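ABC transporter, solute-binding protein (Staphylococcus aureus, PDB 6LKH) binds alpha-D-glucose 6-phosphate and probably delivers solute to an ABC transporter as its extracellular binding protein. Local coordinates at residues Phe95-Thr100 against Lys253-Asp258; Thr100-Asn105 against Ile112-Tyr117. All blocks are in the same frame, centred on the assembly; numbering follows the deposited sequence.

Contact 1. Residues Phe95-Thr100 against Lys253-Asp258; sequences FLLMPT and KSIRKD. With G6P (6-O-phosphono-alpha-D-glucopyranose), chain E.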
ATOM      1  N   PHE A  95       0.327 -22.523   0.315  1.00 77.70           N
ATOM      2  CA  PHE A  95       0.995 -21.495  -0.480  1.00 59.92           C
ATOM      3  C   PHE A  95       0.174 -20.213  -0.607  1.00 63.62           C
ATOM      4  O   PHE A  95       0.708 -19.116  -0.417  1.00 45.61           O
ATOM      5  CB  PHE A  95       1.317 -22.057  -1.866  1.00 55.64           C
ATOM      6  CG  PHE A  95       1.771 -21.024  -2.858  1.00 63.79           C
ATOM      7  CD1 PHE A  95       2.893 -20.254  -2.611  1.00 55.59           C
ATOM      8  CD2 PHE A  95       1.089 -20.842  -4.053  1.00 38.60           C
ATOM      9  CE1 PHE A  95       3.320 -19.309  -3.530  1.00 69.50           C
ATOM     10  CE2 PHE A  95       1.510 -19.905  -4.971  1.00 53.24           C
ATOM     11  CZ  PHE A  95       2.627 -19.136  -4.712  1.00 54.73           C
ATOM     12  N   LEU A  96      -1.114 -20.333  -0.936  1.00 51.44           N
ATOM     13  CA  LEU A  96      -1.959 -19.165  -1.138  1.00 51.58           C
ATOM     14  C   LEU A  96      -3.374 -19.447  -0.661  1.00 46.05           C
ATOM     15  O   LEU A  96      -3.807 -20.598  -0.565  1.00 41.15           O
ATOM     16  CB  LEU A  96      -2.004 -18.742  -2.612  1.00 51.59           C
ATOM     17  CG  LEU A  96      -0.855 -17.898  -3.160  1.00 79.78           C
ATOM     18  CD1 LEU A  96      -1.116 -17.595  -4.619  1.00 68.77           C
ATOM     19  CD2 LEU A  96      -0.695 -16.610  -2.380  1.00 61.23           C
ATOM     20  N   LEU A  97      -4.091 -18.364  -0.374  1.00 41.79           N
ATOM     21  CA  LEU A  97      -5.528 -18.388  -0.136  1.00 41.75           C
ATOM     22  C   LEU A  97      -6.223 -17.774  -1.343  1.00 44.98           C
ATOM     23  O   LEU A  97      -5.894 -16.653  -1.748  1.00 37.92           O
ATOM     24  CB  LEU A  97      -5.897 -17.615   1.131  1.00 36.64           C
ATOM     25  CG  LEU A  97      -5.052 -17.904   2.374  1.00 60.27           C
ATOM     26  CD1 LEU A  97      -5.414 -16.938   3.493  1.00 48.95           C
ATOM     27  CD2 LEU A  97      -5.241 -19.340   2.828  1.00 55.89           C
ATOM     28  N   MET A  98      -7.179 -18.499  -1.911  1.00 30.12           N
ATOM     29  CA  MET A  98      -7.849 -18.085  -3.143  1.00 36.72           C
ATOM     30  C   MET A  98      -9.354 -18.219  -2.975  1.00 40.01           C
ATOM     31  O   MET A  98      -9.874 -19.355  -2.973  1.00 43.05           O
ATOM     32  CB  MET A  98      -7.374 -18.920  -4.329  1.00 50.63           C
ATOM     33  CG  MET A  98      -7.937 -18.463  -5.669  1.00 72.36           C
ATOM     34  SD  MET A  98      -7.253 -16.887  -6.218  1.00 54.66           S
ATOM     35  CE  MET A  98      -5.605 -17.423  -6.680  1.00 34.90           C
ATOM     36  N   PRO A  99     -10.090 -17.120  -2.831  1.00 44.99           N
ATOM     37  CA  PRO A  99     -11.551 -17.218  -2.853  1.00 45.85           C
ATOM     38  C   PRO A  99     -12.056 -17.743  -4.191  1.00 59.07           C
ATOM     39  O   PRO A  99     -11.497 -17.443  -5.250  1.00 48.38           O
ATOM     40  CB  PRO A  99     -12.006 -15.776  -2.602  1.00 34.08           C
ATOM     41  CG  PRO A  99     -10.883 -15.158  -1.851  1.00 46.10           C
ATOM     42  CD  PRO A  99      -9.634 -15.788  -2.397  1.00 59.74           C
ATOM     43  N   THR A 100     -13.101 -18.565  -4.127  1.00 68.12           N
ATOM     44  CA  THR A 100     -13.912 -18.877  -5.295  1.00 77.07           C
ATOM     45  C   THR A 100     -15.075 -17.900  -5.350  1.00 52.70           C
ATOM     46  O   THR A 100     -15.673 -17.574  -4.321  1.00 72.09           O
ATOM     47  CB  THR A 100     -14.439 -20.312  -5.246  1.00 67.99           C
ATOM     48  OG1 THR A 100     -15.288 -20.473  -4.102  1.00 61.07           O
ATOM     49  CG2 THR A 100     -13.289 -21.305  -5.177  1.00 69.11           C
ATOM     50  N   LYS A 253      -3.772 -13.241  -1.811  1.00 65.28           N
ATOM     51  CA  LYS A 253      -3.925 -13.340  -0.365  1.00 70.13           C
ATOM     52  C   LYS A 253      -2.855 -14.277   0.180  1.00 48.46           C
ATOM     53  O   LYS A 253      -2.818 -15.460  -0.175  1.00 53.33           O
ATOM     54  CB  LYS A 253      -5.326 -13.824  -0.001  1.00 68.57           C
ATOM     55  CG  LYS A 253      -6.390 -12.807  -0.339  1.00 46.32           C
ATOM     56  CD  LYS A 253      -7.777 -13.337  -0.099  1.00 49.59           C
ATOM     57  CE  LYS A 253      -8.784 -12.207  -0.082  1.00 56.46           C
ATOM     58  NZ  LYS A 253      -8.638 -11.311  -1.268  1.00 73.81           N
ATOM     59  N   SER A 254      -1.993 -13.740   1.038  1.00 28.22           N
ATOM     60  CA  SER A 254      -0.815 -14.458   1.494  1.00 28.27           C
ATOM     61  C   SER A 254      -1.166 -15.475   2.570  1.00 54.22           C
ATOM     62  O   SER A 254      -2.067 -15.268   3.389  1.00 34.38           O
ATOM     63  CB  SER A 254       0.226 -13.483   2.042  1.00 34.64           C
ATOM     64  OG  SER A 254       1.301 -14.184   2.649  1.00 45.74           O
ATOM     65  N   ILE A 255      -0.418 -16.580   2.571  1.00 47.84           N
ATOM     66  CA  ILE A 255      -0.599 -17.624   3.577  1.00 60.76           C
ATOM     67  C   ILE A 255       0.086 -17.294   4.894  1.00 67.13           C
ATOM     68  O   ILE A 255      -0.181 -17.961   5.902  1.00 60.90           O
ATOM     69  CB  ILE A 255      -0.079 -18.964   3.017  1.00 66.81           C
ATOM     70  CG1 ILE A 255      -0.379 -20.124   3.968  1.00 55.89           C
ATOM     71  CG2 ILE A 255       1.423 -18.894   2.736  1.00 36.29           C
ATOM     72  CD1 ILE A 255      -1.855 -20.349   4.234  1.00 61.38           C
ATOM     73  N   ARG A 256       0.944 -16.277   4.922  1.00 51.92           N
ATOM     74  CA  ARG A 256       1.779 -15.998   6.080  1.00 46.10           C
ATOM     75  C   ARG A 256       1.102 -15.031   7.048  1.00 38.97           C
ATOM     76  O   ARG A 256       0.312 -14.170   6.651  1.00 57.87           O
ATOM     77  CB  ARG A 256       3.119 -15.416   5.630  1.00 41.80           C
ATOM     78  CG  ARG A 256       3.960 -16.371   4.807  1.00 36.63           C
ATOM     79  CD  ARG A 256       5.277 -15.729   4.396  1.00 42.88           C
ATOM     80  NE  ARG A 256       6.076 -15.325   5.551  1.00 39.55           N
ATOM     81  CZ  ARG A 256       7.157 -15.959   6.005  1.00 56.58           C
ATOM     82  NH1 ARG A 256       7.620 -17.051   5.407  1.00 40.69           N
ATOM     83  NH2 ARG A 256       7.785 -15.487   7.070  1.00 62.18           N
ATOM     84  N   LYS A 257       1.433 -15.181   8.334  1.00 52.38           N
ATOM     85  CA  LYS A 257       0.961 -14.238   9.344  1.00 72.90           C
ATOM     86  C   LYS A 257       1.512 -12.844   9.085  1.00 36.91           C
ATOM     87  O   LYS A 257       0.783 -11.848   9.148  1.00 67.22           O
ATOM     88  CB  LYS A 257       1.386 -14.695  10.742  1.00 81.10           C
ATOM     89  CG  LYS A 257       0.951 -16.078  11.171  1.00 53.83           C
ATOM     90  CD  LYS A 257       1.843 -16.550  12.319  1.00 61.77           C
ATOM     91  CE  LYS A 257       1.046 -17.072  13.506  1.00 89.23           C
ATOM     92  NZ  LYS A 257       1.937 -17.375  14.664  1.00 97.15           N
ATOM     93  N   ASP A 258       2.812 -12.755   8.801  1.00 46.97           N
ATOM     94  CA  ASP A 258       3.554 -11.501   8.818  1.00 72.56           C
ATOM     95  C   ASP A 258       3.482 -10.736   7.494  1.00 72.39           C
ATOM     96  O   ASP A 258       4.320  -9.858   7.251  1.00 45.79           O
ATOM     97  CB  ASP A 258       5.016 -11.772   9.189  1.00 80.06           C
ATOM     98  CG  ASP A 258       5.676 -12.796   8.275  1.00 76.37           C
ATOM     99  OD1 ASP A 258       5.070 -13.165   7.249  1.00 77.70           O
ATOM    100  OD2 ASP A 258       6.800 -13.238   8.591  1.00 69.22           O
TER
HETATM  101  C1  G6P E 401      -5.709 -22.027  -8.283  1.00 73.35           C
HETATM  102  C2  G6P E 401      -7.029 -21.726  -7.531  1.00 69.30           C
HETATM  103  C3  G6P E 401      -8.172 -22.536  -7.996  1.00 73.13           C
HETATM  104  C4  G6P E 401      -8.285 -22.470  -9.452  1.00 39.75           C
HETATM  105  C5  G6P E 401      -7.042 -23.060 -10.105  1.00 55.30           C
HETATM  106  C6  G6P E 401      -7.226 -23.020 -11.584  1.00 52.35           C
HETATM  107  O1  G6P E 401      -5.089 -23.119  -7.682  1.00 81.75           O
HETATM  108  O2  G6P E 401      -6.854 -21.983  -6.127  1.00 76.20           O
HETATM  109  O3  G6P E 401      -9.424 -22.002  -7.379  1.00 90.52           O
HETATM  110  O4  G6P E 401      -9.452 -23.219  -9.858  1.00 80.83           O
HETATM  111  O5  G6P E 401      -5.829 -22.303  -9.725  1.00 68.79           O
HETATM  112  O6  G6P E 401      -6.923 -24.307 -12.077  1.00100.67           O
HETATM  113  P   G6P E 401      -8.169 -25.331 -12.585  1.00 82.18           P
HETATM  114  O1P G6P E 401      -8.362 -25.185 -14.082  1.00 54.95           O
HETATM  115  O2P G6P E 401      -9.468 -24.963 -11.853  1.00 69.86           O
HETATM  116  O3P G6P E 401      -7.825 -26.727 -12.254  1.00 34.09           O
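Leu97 and Lys253 join strand 92-105 to the segment that follows helix 240-250, beside the sugar-phosphate site of this periplasmic-binding-protein fold; strand 92-105 also pairs antiparallel with 213-221. The amide of Leu97 donates to Lys253 O over 3.2 Å, nearly straight at the hydrogen (173°). Two residues on, Ile255 turns its CG1 branch anti to the backbone N (chi1 -174°), which carries CD1 to 3.8 Å from Leu97 CD2; the two side chains cross at about a right angle. The extended Lys253 chain crosses Pro99 at a slant, CD 3.8 Å from Pro99 CD, before bending at its last torsion toward Glu189, its salt-bridge partner. A second shell fixes the turn. Gln243 of helix 240-250 uses OE1 for Ser254 OG and the Ile255 amide and NE2 for Phe95 O, linking both segments. Ser254 OG also closes an ST turn by accepting from Arg256 N. Phe95 and Leu96 form a classic beta bulge against Asp216, a ligand-binding residue. At Met98, two residues past Leu96, the bond leaving the backbone points away from 253-258, and CB lies 3.6 Å from O2 of the glucose 6-phosphate.

Contact 2. Residues Thr100-Asn105 against Ile112-Tyr117; sequences TVIVVN and IKIRGY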
ATOM      1  N   THR A 100     -13.101 -18.565  -4.127  1.00 68.12           N
ATOM      2  CA  THR A 100     -13.912 -18.877  -5.295  1.00 77.07           C
ATOM      3  C   THR A 100     -15.075 -17.900  -5.350  1.00 52.70           C
ATOM      4  O   THR A 100     -15.673 -17.574  -4.321  1.00 72.09           O
ATOM      5  CB  THR A 100     -14.439 -20.312  -5.246  1.00 67.99           C
ATOM      6  OG1 THR A 100     -15.288 -20.473  -4.102  1.00 61.07           O
ATOM      7  CG2 THR A 100     -13.289 -21.305  -5.177  1.00 69.11           C
ATOM      8  N   VAL A 101     -15.396 -17.434  -6.554  1.00 67.37           N
ATOM      9  CA  VAL A 101     -16.327 -16.328  -6.716  1.00 32.13           C
ATOM     10  C   VAL A 101     -17.311 -16.625  -7.836  1.00 36.14           C
ATOM     11  O   VAL A 101     -17.101 -17.510  -8.667  1.00 52.96           O
ATOM     12  CB  VAL A 101     -15.588 -15.004  -7.009  1.00 41.99           C
ATOM     13  CG1 VAL A 101     -14.636 -14.671  -5.877  1.00 52.47           C
ATOM     14  CG2 VAL A 101     -14.829 -15.092  -8.325  1.00 44.03           C
ATOM     15  N   ILE A 102     -18.402 -15.866  -7.832  1.00 41.68           N
ATOM     16  CA  ILE A 102     -19.298 -15.747  -8.973  1.00 49.60           C
ATOM     17  C   ILE A 102     -18.934 -14.465  -9.704  1.00 29.19           C
ATOM     18  O   ILE A 102     -18.824 -13.398  -9.086  1.00 42.07           O
ATOM     19  CB  ILE A 102     -20.771 -15.725  -8.532  1.00 37.20           C
ATOM     20  CG1 ILE A 102     -21.113 -16.994  -7.745  1.00 39.88           C
ATOM     21  CG2 ILE A 102     -21.685 -15.579  -9.747  1.00 38.05           C
ATOM     22  CD1 ILE A 102     -22.462 -16.954  -7.059  1.00 39.68           C
ATOM     23  N   VAL A 103     -18.740 -14.561 -11.012  1.00 39.70           N
ATOM     24  CA  VAL A 103     -18.433 -13.407 -11.844  1.00 45.80           C
ATOM     25  C   VAL A 103     -19.678 -13.074 -12.647  1.00 54.29           C
ATOM     26  O   VAL A 103     -20.297 -13.964 -13.242  1.00 44.71           O
ATOM     27  CB  VAL A 103     -17.223 -13.668 -12.759  1.00 42.90           C
ATOM     28  CG1 VAL A 103     -15.961 -13.844 -11.915  1.00 64.11           C
ATOM     29  CG2 VAL A 103     -17.460 -14.886 -13.633  1.00 47.54           C
ATOM     30  N   VAL A 104     -20.056 -11.800 -12.643  1.00 40.80           N
ATOM     31  CA  VAL A 104     -21.284 -11.336 -13.274  1.00 59.99           C
ATOM     32  C   VAL A 104     -20.919 -10.299 -14.323  1.00 67.33           C
ATOM     33  O   VAL A 104     -20.100  -9.408 -14.064  1.00 35.81           O
ATOM     34  CB  VAL A 104     -22.263 -10.755 -12.240  1.00 44.97           C
ATOM     35  CG1 VAL A 104     -23.500 -10.187 -12.919  1.00 68.65           C
ATOM     36  CG2 VAL A 104     -22.662 -11.830 -11.249  1.00 82.62           C
ATOM     37  N   ASN A 105     -21.518 -10.423 -15.503  1.00 63.25           N
ATOM     38  CA  ASN A 105     -21.366  -9.428 -16.557  1.00 54.27           C
ATOM     39  C   ASN A 105     -22.317  -8.274 -16.262  1.00 64.35           C
ATOM     40  O   ASN A 105     -23.538  -8.422 -16.374  1.00 86.98           O
ATOM     41  CB  ASN A 105     -21.653 -10.050 -17.919  1.00 40.66           C
ATOM     42  CG  ASN A 105     -21.353  -9.111 -19.066  1.00 54.04           C
ATOM     43  OD1 ASN A 105     -21.790  -7.959 -19.077  1.00 43.54           O
ATOM     44  ND2 ASN A 105     -20.594  -9.598 -20.037  1.00 39.77           N
ATOM     45  N   ILE A 112     -31.206  -7.960 -12.649  1.00 65.42           N
ATOM     46  CA  ILE A 112     -31.222  -9.249 -12.058  1.00 55.40           C
ATOM     47  C   ILE A 112     -30.346  -9.263 -10.871  1.00 49.65           C
ATOM     48  O   ILE A 112     -29.375  -8.620 -10.836  1.00 94.53           O
ATOM     49  CB  ILE A 112     -30.804 -10.291 -13.037  1.00 55.59           C
ATOM     50  CG1 ILE A 112     -31.774 -10.319 -14.124  1.00 54.85           C
ATOM     51  CG2 ILE A 112     -30.759 -11.639 -12.454  1.00 38.95           C
ATOM     52  CD1 ILE A 112     -31.196 -10.994 -15.287  1.00 64.33           C
ATOM     53  N   LYS A 113     -30.740  -9.995  -9.879  1.00 65.03           N
ATOM     54  CA  LYS A 113     -30.007 -10.087  -8.665  1.00 70.03           C
ATOM     55  C   LYS A 113     -29.149 -11.309  -8.577  1.00 65.77           C
ATOM     56  O   LYS A 113     -29.626 -12.397  -8.674  1.00 55.68           O
ATOM     57  CB  LYS A 113     -30.979 -10.098  -7.543  1.00 71.84           C
ATOM     58  CG  LYS A 113     -31.489  -8.740  -7.210  1.00 97.30           C
ATOM     59  CD  LYS A 113     -31.407  -8.471  -5.730  1.00106.82           C
ATOM     60  CE  LYS A 113     -31.517  -7.010  -5.397  1.00116.01           C
ATOM     61  NZ  LYS A 113     -32.932  -6.802  -5.009  1.00123.42           N
ATOM     62  N   ILE A 114     -27.874 -11.113  -8.357  1.00 56.72           N
ATOM     63  CA  ILE A 114     -26.983 -12.188  -8.178  1.00 43.91           C
ATOM     64  C   ILE A 114     -26.142 -11.934  -7.024  1.00 53.19           C
ATOM     65  O   ILE A 114     -25.274 -11.155  -7.035  1.00 47.65           O
ATOM     66  CB  ILE A 114     -26.150 -12.440  -9.390  1.00 56.68           C
ATOM     67  CG1 ILE A 114     -27.044 -12.853 -10.512  1.00 45.43           C
ATOM     68  CG2 ILE A 114     -25.182 -13.554  -9.161  1.00 48.76           C
ATOM     69  CD1 ILE A 114     -26.462 -12.629 -11.819  1.00 48.35           C
ATOM     70  N   ARG A 115     -26.448 -12.645  -5.945  1.00 50.60           N
ATOM     71  CA  ARG A 115     -25.698 -12.514  -4.705  1.00 57.93           C
ATOM     72  C   ARG A 115     -25.295 -13.884  -4.174  1.00 49.47           C
ATOM     73  O   ARG A 115     -24.720 -13.989  -3.091  1.00 42.01           O
ATOM     74  CB  ARG A 115     -26.530 -11.773  -3.656  1.00 52.16           C
ATOM     75  CG  ARG A 115     -27.412 -10.676  -4.230  1.00 54.74           C
ATOM     76  CD  ARG A 115     -28.563 -10.343  -3.295  1.00 54.44           C
ATOM     77  NE  ARG A 115     -29.766 -11.108  -3.611  1.00 79.83           N
ATOM     78  CZ  ARG A 115     -30.949 -10.912  -3.038  1.00 93.66           C
ATOM     79  NH1 ARG A 115     -31.989 -11.656  -3.387  1.00 96.17           N
ATOM     80  NH2 ARG A 115     -31.091  -9.972  -2.114  1.00 61.51           N
ATOM     81  N   GLY A 116     -25.597 -14.933  -4.934  1.00 36.84           N
ATOM     82  CA  GLY A 116     -25.254 -16.277  -4.515  1.00 38.21           C
ATOM     83  C   GLY A 116     -25.709 -17.381  -5.451  1.00 51.28           C
ATOM     84  O   GLY A 116     -26.185 -17.141  -6.560  1.00 44.11           O
ATOM     85  N   TYR A 117     -25.544 -18.607  -4.970  1.00 39.00           N
ATOM     86  CA  TYR A 117     -25.863 -19.771  -5.699  1.00 52.51           C
ATOM     87  C   TYR A 117     -27.365 -19.789  -5.871  1.00 45.21           C
ATOM     88  O   TYR A 117     -27.840 -20.116  -6.925  1.00 59.73           O
ATOM     89  CB  TYR A 117     -25.293 -20.999  -5.037  1.00 50.03           C
ATOM     90  CG  TYR A 117     -23.801 -20.999  -4.966  1.00 60.32           C
ATOM     91  CD1 TYR A 117     -23.036 -20.892  -6.093  1.00 80.57           C
ATOM     92  CD2 TYR A 117     -23.161 -21.128  -3.779  1.00 57.70           C
ATOM     93  CE1 TYR A 117     -21.670 -20.908  -6.028  1.00 49.36           C
ATOM     94  CE2 TYR A 117     -21.796 -21.141  -3.708  1.00 53.58           C
ATOM     95  CZ  TYR A 117     -21.052 -21.033  -4.831  1.00 52.38           C
ATOM     96  OH  TYR A 117     -19.687 -21.043  -4.725  1.00 31.12           O
TER
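Ile102 drives its CD1 methyl against the bend at Gly116 and Tyr117, where the methyl lies on the Gly116 main chain: CD1 is 3.6 Å from Gly116 C. The same methyl meets the tyrosine ring obliquely, 4.1 Å from Tyr117 CD1, so one branch of Ile102 occupies the angle between peptide and ring. Its other branch, CG2, stands anti to the backbone N and is turned instead toward Ile114, with 4.1 Å between Ile102 CG2 and Ile114 CG2. Ile114 is the answering bump. Its CG2 lodges between the alternate residues Ile102 and Val104, coming to 3.7 Å from Val104 CG2, while its CD1 reaches the fork of the valine, 3.9 Å from Val104 CG2 and 4.0 Å from Val104 CG1. Val104 and Ile114 thus approach tip to tip, whereas Ile102 slants past Ile114.

The alternation of a beta strand explains the pattern: Thr100, Ile102 and Val104 point to one face of the mixed sheet of this alpha/beta fold, and the irregular segment 112-117 lies over that face, joined to the strand by no hydrogen bond. The touching parts, 100-104 and 114-117, run roughly antiparallel, 143° apart, after the short helix 106-109 has reversed the chain. Strands 184-188 and 202-205 flank Ile102 with Leu186 and Val205. Beyond the aliphatic row, helix 138-151 lays Ala146, Ile147 and Met150 against the Tyr117 ring. The polar ends are bonded beyond the two segments: Tyr117 OH to His143 ND1, and Thr100 OG1 to the carbonyl oxygen of Met212.

Overall arrangement
Contacts 1 and 2 lie about 22 Å apart, centre to centre, along the single strand 92-105, their segments sharing Thr100 in sequence. Along the chain, contact 2 is local, its segments separated by six residues, whereas contact 1 brings in residues 253-258 after 152 intervening residues, so contact 2 lies within that long excursion. Strand 253-254 is a sheet neighbour of the first half of the shared strand; in contact 2 a loop covers a face of its second half. Glucose 6-phosphate lies beside the middle of the strand, near Met98 and Thr100. One continuous strand therefore passes the ligand site and runs between the two ends of the fold, consistent with the strands that cross between the lobes in solute-binding proteins.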